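Conserved exported protein (Bacteroides fragilis, PDB 3CLW) is of unknown function but probably hydrolyses O-glycosidic bonds with a TIM-barrel domain of the glycoside hydrolase family 30 type. Local coordinates at residues A285-L288 and V289-N293; I315-N319 and E320-M324; N130-Y134 and F135-S139. All coordinates share one frame; numbering follows the deposited sequence.

Contact 1 of 3, residues A285-L288 and V289-N293; sequences ATLL and VDIRN
R292 curls back along helix 285-300 to take the backbone carbonyl of L288, one turn earlier. Its CB passes 3.6 Å from L288 O, and CG, beside the backbone N and anti to the carbonyl carbon (chi1 -83°), keeps a similar distance. CD comes closer, 3.3 Å from L288 O. The chain is extended from CG to NE, which itself runs past L288 CD1; a quarter turn about the CD-NE bond (chi4 90°) then brings NH1 back to the carbonyl. R292 NH1 donates to L288 O at 3.0 Å, nearly straight at 164°, meeting a lone pair in the carbonyl plane while the oxygen lies close to the guanidinium plane. One face of that group is covered near its rim by L288 CD1, 3.8 Å from R292 NH1. The backbone R292 N stays 3.6 Å from L288 O, longer than the regular helical bond of I291 N to L287 O at 3.1 Å. One position back on each turn, L287 CD1 lies 4.3 Å from I291 CB, a loose apolar contact. The guanidinium is also held by salt bridges from NE to D345 and from NH2 to D278, with S281 O a further acceptor for NH1, a distribution that probably fixes its rotation. The helix links barrel strands 270-276 and 307-310; L288 and V289 pack against helix 328-347, while A285 and T286 touch L421 of helix 420-423.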
loop_
_atom_site.group_PDB
_atom_site.type_symbol
_atom_site.label_atom_id
_atom_site.label_comp_id
_atom_site.label_asym_id
_atom_site.label_seq_id
_atom_site.Cartn_x
_atom_site.Cartn_y
_atom_site.Cartn_z
ATOM N N ALA A 285 -13.150 11.347 11.741
ATOM C CA ALA A 285 -13.951 10.185 11.350
ATOM C C ALA A 285 -15.043 10.490 10.329
ATOM O O ALA A 285 -15.394 9.619 9.509
ATOM C CB ALA A 285 -14.547 9.477 12.575
ATOM N N THR A 286 -15.605 11.696 10.388
ATOM C CA THR A 286 -16.645 12.062 9.410
ATOM C C THR A 286 -16.058 12.049 7.986
ATOM O O THR A 286 -16.624 11.446 7.065
ATOM C CB THR A 286 -17.370 13.400 9.743
ATOM O OG1 THR A 286 -16.433 14.486 9.737
ATOM C CG2 THR A 286 -17.992 13.330 11.100
ATOM N N LEU A 287 -14.903 12.683 7.823
ATOM C CA LEU A 287 -14.209 12.674 6.545
ATOM C C LEU A 287 -13.816 11.244 6.149
ATOM O O LEU A 287 -14.039 10.826 5.014
ATOM C CB LEU A 287 -12.999 13.607 6.599
ATOM C CG LEU A 287 -11.984 13.583 5.449
ATOM C CD1 LEU A 287 -12.639 14.015 4.115
ATOM C CD2 LEU A 287 -10.785 14.467 5.799
ATOM N N LEU A 288 -13.245 10.501 7.104
ATOM C CA LEU A 288 -12.798 9.127 6.877
ATOM C C LEU A 288 -13.892 8.313 6.194
ATOM O O LEU A 288 -13.674 7.711 5.128
ATOM C CB LEU A 288 -12.366 8.473 8.204
ATOM C CG LEU A 288 -12.187 6.945 8.341
ATOM C CD1 LEU A 288 -10.831 6.454 7.826
ATOM C CD2 LEU A 288 -12.380 6.506 9.787
ATOM N N VAL A 289 -15.076 8.296 6.793
ATOM C CA VAL A 289 -16.135 7.415 6.286
ATOM C C VAL A 289 -16.868 7.939 5.037
ATOM O O VAL A 289 -17.169 7.156 4.131
ATOM C CB VAL A 289 -17.132 6.965 7.401
ATOM C CG1 VAL A 289 -16.378 6.243 8.525
ATOM C CG2 VAL A 289 -17.971 8.151 7.955
ATOM N N ASP A 290 -17.137 9.249 4.992
ATOM C CA ASP A 290 -17.817 9.892 3.852
ATOM C C ASP A 290 -17.056 9.739 2.536
ATOM O O ASP A 290 -17.620 9.276 1.534
ATOM C CB ASP A 290 -18.017 11.394 4.106
ATOM C CG ASP A 290 -19.108 11.690 5.137
ATOM O OD1 ASP A 290 -19.195 12.879 5.544
ATOM O OD2 ASP A 290 -19.868 10.764 5.544
ATOM N N ILE A 291 -15.776 10.130 2.531
ATOM C CA ILE A 291 -14.997 10.068 1.298
ATOM C C ILE A 291 -14.873 8.635 0.760
ATOM O O ILE A 291 -14.981 8.422 -0.449
ATOM C CB ILE A 291 -13.620 10.751 1.412
ATOM C CG1 ILE A 291 -13.019 10.960 0.004
ATOM C CG2 ILE A 291 -12.669 9.942 2.293
ATOM C CD1 ILE A 291 -12.044 12.075 -0.093
ATOM N N ARG A 292 -14.705 7.663 1.654
ATOM C CA ARG A 292 -14.567 6.269 1.243
ATOM C C ARG A 292 -15.878 5.656 0.742
ATOM O O ARG A 292 -15.882 4.824 -0.185
ATOM C CB ARG A 292 -13.946 5.439 2.377
ATOM C CG ARG A 292 -12.417 5.525 2.422
ATOM C CD ARG A 292 -11.836 5.359 3.819
ATOM N NE ARG A 292 -10.423 5.723 3.776
ATOM C CZ ARG A 292 -9.944 6.946 3.990
ATOM N NH1 ARG A 292 -10.759 7.935 4.339
ATOM N NH2 ARG A 292 -8.639 7.183 3.874
ATOM N N ASN A 293 -16.987 6.031 1.373
ATOM C CA ASN A 293 -18.324 5.686 0.847
ATOM C C ASN A 293 -18.546 6.284 -0.530
ATOM O O ASN A 293 -19.076 5.636 -1.410
ATOM C CB ASN A 293 -19.430 6.155 1.792
ATOM C CG ASN A 293 -19.740 5.133 2.880
ATOM O OD1 ASN A 293 -19.630 3.924 2.656
ATOM N ND2 ASN A 293 -20.155 5.617 4.054
#

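Contact 2 of 3, residues I315-N319 and E320-M324; sequences ILEKN and EEITM
N319 opens a type I beta turn, 319-322, with E320 and E321 at its corners, and a bond from T323 N extends it by one residue. N319 O accepts I322 N at 3.2 Å, from above the carbonyl plane, and also T323 N at 2.9 Å, nearly along the C=O axis; two donors thus grip one oxygen. The side chain adds a weakly bonded Asx turn: CG of N319 sits between its own backbone N and carbonyl carbon, chi1 62°, which brings OD1 over the following peptides. There N319 OD1 takes a weak bond from E321 N at 3.0 Å, and a still longer, weak one from I322 N. The other end of the turn is tied by its threonine, for N319 N donates to T323 OG1 at 3.2 Å, a hydroxyl that also lies against CA and CB of K318.

I322 fills the inner side. Its CG1 runs under the N319 amide, 3.3 Å from OD1, and beyond it CD1 reaches I315 CG2 at 3.7 Å and crosses the E317 side chain at about a right angle. Farther out, helix 328-347 backs the loop: L334 and Y337 cover I322, Y337 OH bonds E317 OE2 and weakly N319 ND2, and R340 forms a salt bridge with E321 OE1, whose partner oxygen OE2 bonds Y445. The loop follows strand 307-310 at the C-terminal end of the barrel, the end that carries the active site in TIM-barrel enzymes. Within it, I322 CD1 stops 3.6 Å from the carbonyl oxygen of E317.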
loop_
_atom_site.group_PDB
_atom_site.type_symbol
_atom_site.label_atom_id
_atom_site.label_comp_id
_atom_site.label_asym_id
_atom_site.label_seq_id
_atom_site.Cartn_x
_atom_site.Cartn_y
_atom_site.Cartn_z
ATOM N N ILE A 315 2.015 7.467 8.497
ATOM C CA ILE A 315 1.655 8.545 9.424
ATOM C C ILE A 315 2.391 9.802 9.025
ATOM O O ILE A 315 3.621 9.878 9.090
ATOM C CB ILE A 315 1.999 8.233 10.898
ATOM C CG1 ILE A 315 1.421 6.896 11.343
ATOM C CG2 ILE A 315 1.529 9.383 11.804
ATOM C CD1 ILE A 315 -0.091 6.805 11.381
ATOM N N LEU A 316 1.619 10.791 8.605
ATOM C CA LEU A 316 2.146 12.037 8.078
ATOM C C LEU A 316 1.411 13.181 8.737
ATOM O O LEU A 316 2.011 14.209 9.027
ATOM C CB LEU A 316 1.907 12.091 6.576
ATOM C CG LEU A 316 2.951 12.726 5.686
ATOM C CD1 LEU A 316 4.324 12.113 5.949
ATOM C CD2 LEU A 316 2.523 12.525 4.237
ATOM N N GLU A 317 0.120 12.985 8.978
ATOM C CA GLU A 317 -0.700 14.011 9.590
ATOM C C GLU A 317 -0.497 14.089 11.095
ATOM O O GLU A 317 0.141 13.233 11.714
ATOM C CB GLU A 317 -2.180 13.787 9.301
ATOM C CG GLU A 317 -2.760 12.558 9.970
ATOM C CD GLU A 317 -2.688 11.314 9.094
ATOM O OE1 GLU A 317 -1.707 11.135 8.328
ATOM O OE2 GLU A 317 -3.639 10.513 9.178
ATOM N N LYS A 318 -1.081 15.137 11.663
ATOM C CA LYS A 318 -0.991 15.431 13.078
ATOM C C LYS A 318 -2.398 15.681 13.584
ATOM O O LYS A 318 -3.201 16.319 12.912
ATOM C CB LYS A 318 -0.124 16.668 13.310
ATOM C CG LYS A 318 1.317 16.528 12.872
ATOM C CD LYS A 318 2.130 17.666 13.461
ATOM C CE LYS A 318 3.582 17.631 13.028
ATOM N NZ LYS A 318 4.474 17.111 14.108
ATOM N N ASN A 319 -2.689 15.133 14.756
ATOM C CA ASN A 319 -3.981 15.268 15.412
ATOM C C ASN A 319 -3.903 14.706 16.837
ATOM O O ASN A 319 -2.962 13.987 17.179
ATOM C CB ASN A 319 -5.120 14.630 14.588
ATOM C CG ASN A 319 -4.957 13.116 14.393
ATOM O OD1 ASN A 319 -4.869 12.341 15.357
ATOM N ND2 ASN A 319 -4.944 12.693 13.138
ATOM N N GLU A 320 -4.900 15.037 17.656
ATOM C CA GLU A 320 -4.940 14.634 19.067
ATOM C C GLU A 320 -4.865 13.130 19.313
ATOM O O GLU A 320 -4.456 12.707 20.386
ATOM C CB GLU A 320 -6.198 15.185 19.750
ATOM C CG GLU A 320 -7.491 14.871 18.997
ATOM C CD GLU A 320 -8.740 14.922 19.883
ATOM O OE1 GLU A 320 -9.716 15.584 19.457
ATOM O OE2 GLU A 320 -8.750 14.308 20.984
ATOM N N GLU A 321 -5.289 12.323 18.346
ATOM C CA GLU A 321 -5.288 10.870 18.516
ATOM C C GLU A 321 -3.891 10.233 18.481
ATOM O O GLU A 321 -3.645 9.239 19.165
ATOM C CB GLU A 321 -6.193 10.214 17.488
ATOM C CG GLU A 321 -7.658 10.419 17.754
ATOM C CD GLU A 321 -8.503 9.427 17.000
ATOM O OE1 GLU A 321 -9.084 9.815 15.966
ATOM O OE2 GLU A 321 -8.565 8.246 17.430
ATOM N N ILE A 322 -2.982 10.837 17.718
ATOM C CA ILE A 322 -1.701 10.211 17.386
ATOM C C ILE A 322 -0.477 11.094 17.639
ATOM O O ILE A 322 0.661 10.616 17.532
ATOM C CB ILE A 322 -1.663 9.734 15.890
ATOM C CG1 ILE A 322 -1.961 10.900 14.928
ATOM C CG2 ILE A 322 -2.592 8.540 15.665
ATOM C CD1 ILE A 322 -1.546 10.656 13.506
ATOM N N THR A 323 -0.702 12.374 17.942
ATOM C CA THR A 323 0.393 13.333 18.156
ATOM C C THR A 323 0.684 13.572 19.667
ATOM O O THR A 323 -0.110 14.168 20.402
ATOM C CB THR A 323 0.160 14.609 17.334
ATOM O OG1 THR A 323 0.127 14.234 15.954
ATOM C CG2 THR A 323 1.281 15.630 17.524
ATOM N N MET A 324 1.854 13.109 20.095
ATOM C CA MET A 324 2.090 12.730 21.474
ATOM C C MET A 324 3.562 12.410 21.636
ATOM O O MET A 324 4.196 11.913 20.692
ATOM C CB MET A 324 1.362 11.417 21.683
ATOM C CG MET A 324 0.618 11.261 22.940
ATOM S SD MET A 324 -0.420 9.816 22.737
ATOM C CE MET A 324 -1.710 10.468 21.684
#

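Contact 3 of 3, residues N130-Y134 and F135-S139; sequences NSAPY and FMTRS
P133, Y134 and F135 form the apolar centre of two overlapping beta turns, 133-136 and 134-137, that give the chain a short 3-10 segment after barrel strand 125-128. F135 presents two surfaces. One face takes a CH-pi contact from P133, whose CB stands 3.8 Å from the ring centroid. The CD1 edge of F135 points onto the middle of the Y134 face, a T-shaped pair with ring centroids 5.1 Å apart and planes at 80°. Both aromatic side chains put CG between the backbone N and the carbonyl carbon (chi1 62° for Y134, 46° for F135), and in these positions the successive rings meet. M136 runs extended beside the proline, its SD 4.1 Å from P133 CD, and F160 of helix 157-173 packs against A132, P133 and M136 together.

Outside this apolar group lie the turn bonds. M136 N donates to P133 O at 2.9 Å, and T137 N to Y134 O at 3.2 Å, each from well above the carbonyl plane. The methyl CG2 of T137 is turned inward, 3.4 Å from P133 O, and its hydroxyl also accepts S141 N, joining the turns to the loop that follows. At the upstream margin, S131 OG donates to A132 O on a lone pair in the carbonyl plane. Y134 O receives a second, shorter bond from T137 OG1, at 2.6 Å.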
loop_
_atom_site.group_PDB
_atom_site.type_symbol
_atom_site.label_atom_id
_atom_site.label_comp_id
_atom_site.label_asym_id
_atom_site.label_seq_id
_atom_site.Cartn_x
_atom_site.Cartn_y
_atom_site.Cartn_z
ATOM N N ASN A 130 8.662 7.261 -9.743
ATOM C CA ASN A 130 8.482 8.597 -9.251
ATOM C C ASN A 130 8.926 9.643 -10.269
ATOM O O ASN A 130 8.593 10.821 -10.157
ATOM C CB ASN A 130 9.295 8.783 -7.985
ATOM C CG ASN A 130 8.631 8.175 -6.809
ATOM O OD1 ASN A 130 7.389 8.099 -6.750
ATOM N ND2 ASN A 130 9.435 7.711 -5.858
ATOM N N SER A 131 9.675 9.203 -11.260
ATOM C CA SER A 131 10.050 10.077 -12.356
ATOM C C SER A 131 10.479 9.183 -13.493
ATOM O O SER A 131 10.861 8.010 -13.274
ATOM C CB SER A 131 11.198 11.035 -11.935
ATOM O OG SER A 131 11.878 11.620 -13.045
ATOM N N ALA A 132 10.399 9.732 -14.704
ATOM C CA ALA A 132 11.008 9.138 -15.879
ATOM C C ALA A 132 12.496 9.362 -15.734
ATOM O O ALA A 132 12.906 10.243 -14.991
ATOM C CB ALA A 132 10.449 9.794 -17.164
ATOM N N PRO A 133 13.315 8.548 -16.418
ATOM C CA PRO A 133 14.775 8.707 -16.331
ATOM C C PRO A 133 15.196 10.158 -16.564
ATOM O O PRO A 133 14.601 10.825 -17.405
ATOM C CB PRO A 133 15.308 7.756 -17.416
ATOM C CG PRO A 133 14.265 6.691 -17.493
ATOM C CD PRO A 133 12.937 7.398 -17.267
ATOM N N TYR A 134 16.181 10.647 -15.795
ATOM C CA TYR A 134 16.510 12.072 -15.854
ATOM C C TYR A 134 16.671 12.624 -17.287
ATOM O O TYR A 134 16.234 13.729 -17.578
ATOM C CB TYR A 134 17.719 12.422 -14.981
ATOM C CG TYR A 134 18.994 11.766 -15.364
ATOM C CD1 TYR A 134 19.287 10.445 -14.952
ATOM C CD2 TYR A 134 19.941 12.439 -16.116
ATOM C CE1 TYR A 134 20.470 9.832 -15.290
ATOM C CE2 TYR A 134 21.132 11.807 -16.481
ATOM C CZ TYR A 134 21.391 10.523 -16.060
ATOM O OH TYR A 134 22.600 9.904 -16.397
ATOM N N PHE A 135 17.301 11.850 -18.151
ATOM C CA PHE A 135 17.632 12.266 -19.500
ATOM C C PHE A 135 16.439 12.333 -20.468
ATOM O O PHE A 135 16.603 12.771 -21.607
ATOM C CB PHE A 135 18.746 11.365 -20.077
ATOM C CG PHE A 135 18.525 9.883 -19.851
ATOM C CD1 PHE A 135 19.085 9.243 -18.741
ATOM C CD2 PHE A 135 17.752 9.126 -20.750
ATOM C CE1 PHE A 135 18.895 7.897 -18.531
ATOM C CE2 PHE A 135 17.556 7.775 -20.538
ATOM C CZ PHE A 135 18.123 7.167 -19.423
ATOM N N MET A 136 15.259 11.898 -20.024
ATOM C CA MET A 136 14.030 11.927 -20.818
ATOM C C MET A 136 13.187 13.113 -20.388
ATOM O O MET A 136 12.151 13.366 -20.969
ATOM C CB MET A 136 13.160 10.676 -20.543
ATOM C CG MET A 136 13.653 9.362 -21.154
ATOM S SD MET A 136 12.382 8.063 -21.241
ATOM C CE MET A 136 13.517 6.799 -21.588
ATOM N N THR A 137 13.577 13.778 -19.308
ATOM C CA THR A 137 12.685 14.763 -18.690
ATOM C C THR A 137 12.858 16.133 -19.343
ATOM O O THR A 137 13.796 16.327 -20.118
ATOM C CB THR A 137 12.954 14.876 -17.193
ATOM O OG1 THR A 137 14.291 15.342 -16.997
ATOM C CG2 THR A 137 12.767 13.516 -16.501
ATOM N N ARG A 138 11.915 17.046 -19.083
ATOM C CA ARG A 138 12.018 18.428 -19.560
ATOM C C ARG A 138 13.113 19.217 -18.801
ATOM O O ARG A 138 13.796 20.044 -19.394
ATOM C CB ARG A 138 10.646 19.134 -19.528
ATOM C CG ARG A 138 9.695 18.651 -20.665
ATOM C CD ARG A 138 8.364 19.379 -20.757
ATOM N NE ARG A 138 7.549 19.260 -19.538
ATOM C CZ ARG A 138 7.431 20.216 -18.607
ATOM N NH1 ARG A 138 8.061 21.369 -18.748
ATOM N NH2 ARG A 138 6.666 20.032 -17.535
ATOM N N SER A 139 13.305 18.912 -17.511
ATOM C CA SER A 139 14.221 19.659 -16.670
ATOM C C SER A 139 15.641 19.093 -16.645
ATOM O O SER A 139 16.527 19.648 -15.986
ATOM C CB SER A 139 13.649 19.808 -15.263
ATOM O OG SER A 139 13.487 18.554 -14.637
#

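In the fold
Contacts 1 and 2 are neighbours, their centres about 18 Å apart and nearest atoms about 6 Å, and both lean on helix 328-347: R340 touches L288 in one and salt-bridges E321 in the other. Y283, just ahead of the helix of contact 1, also packs on the turn of contact 2. The centre of contact 3 lies about 36 Å from that of contact 1 and about 35 Å from that of contact 2, in another barrel loop, against helix 157-173. It is the buried one, built on ring and proline packing; contact 2 is a surface turn governed by amide and hydroxyl bonds; contact 1, partly buried, follows helix geometry with one charged side chain turned toward carboxylates.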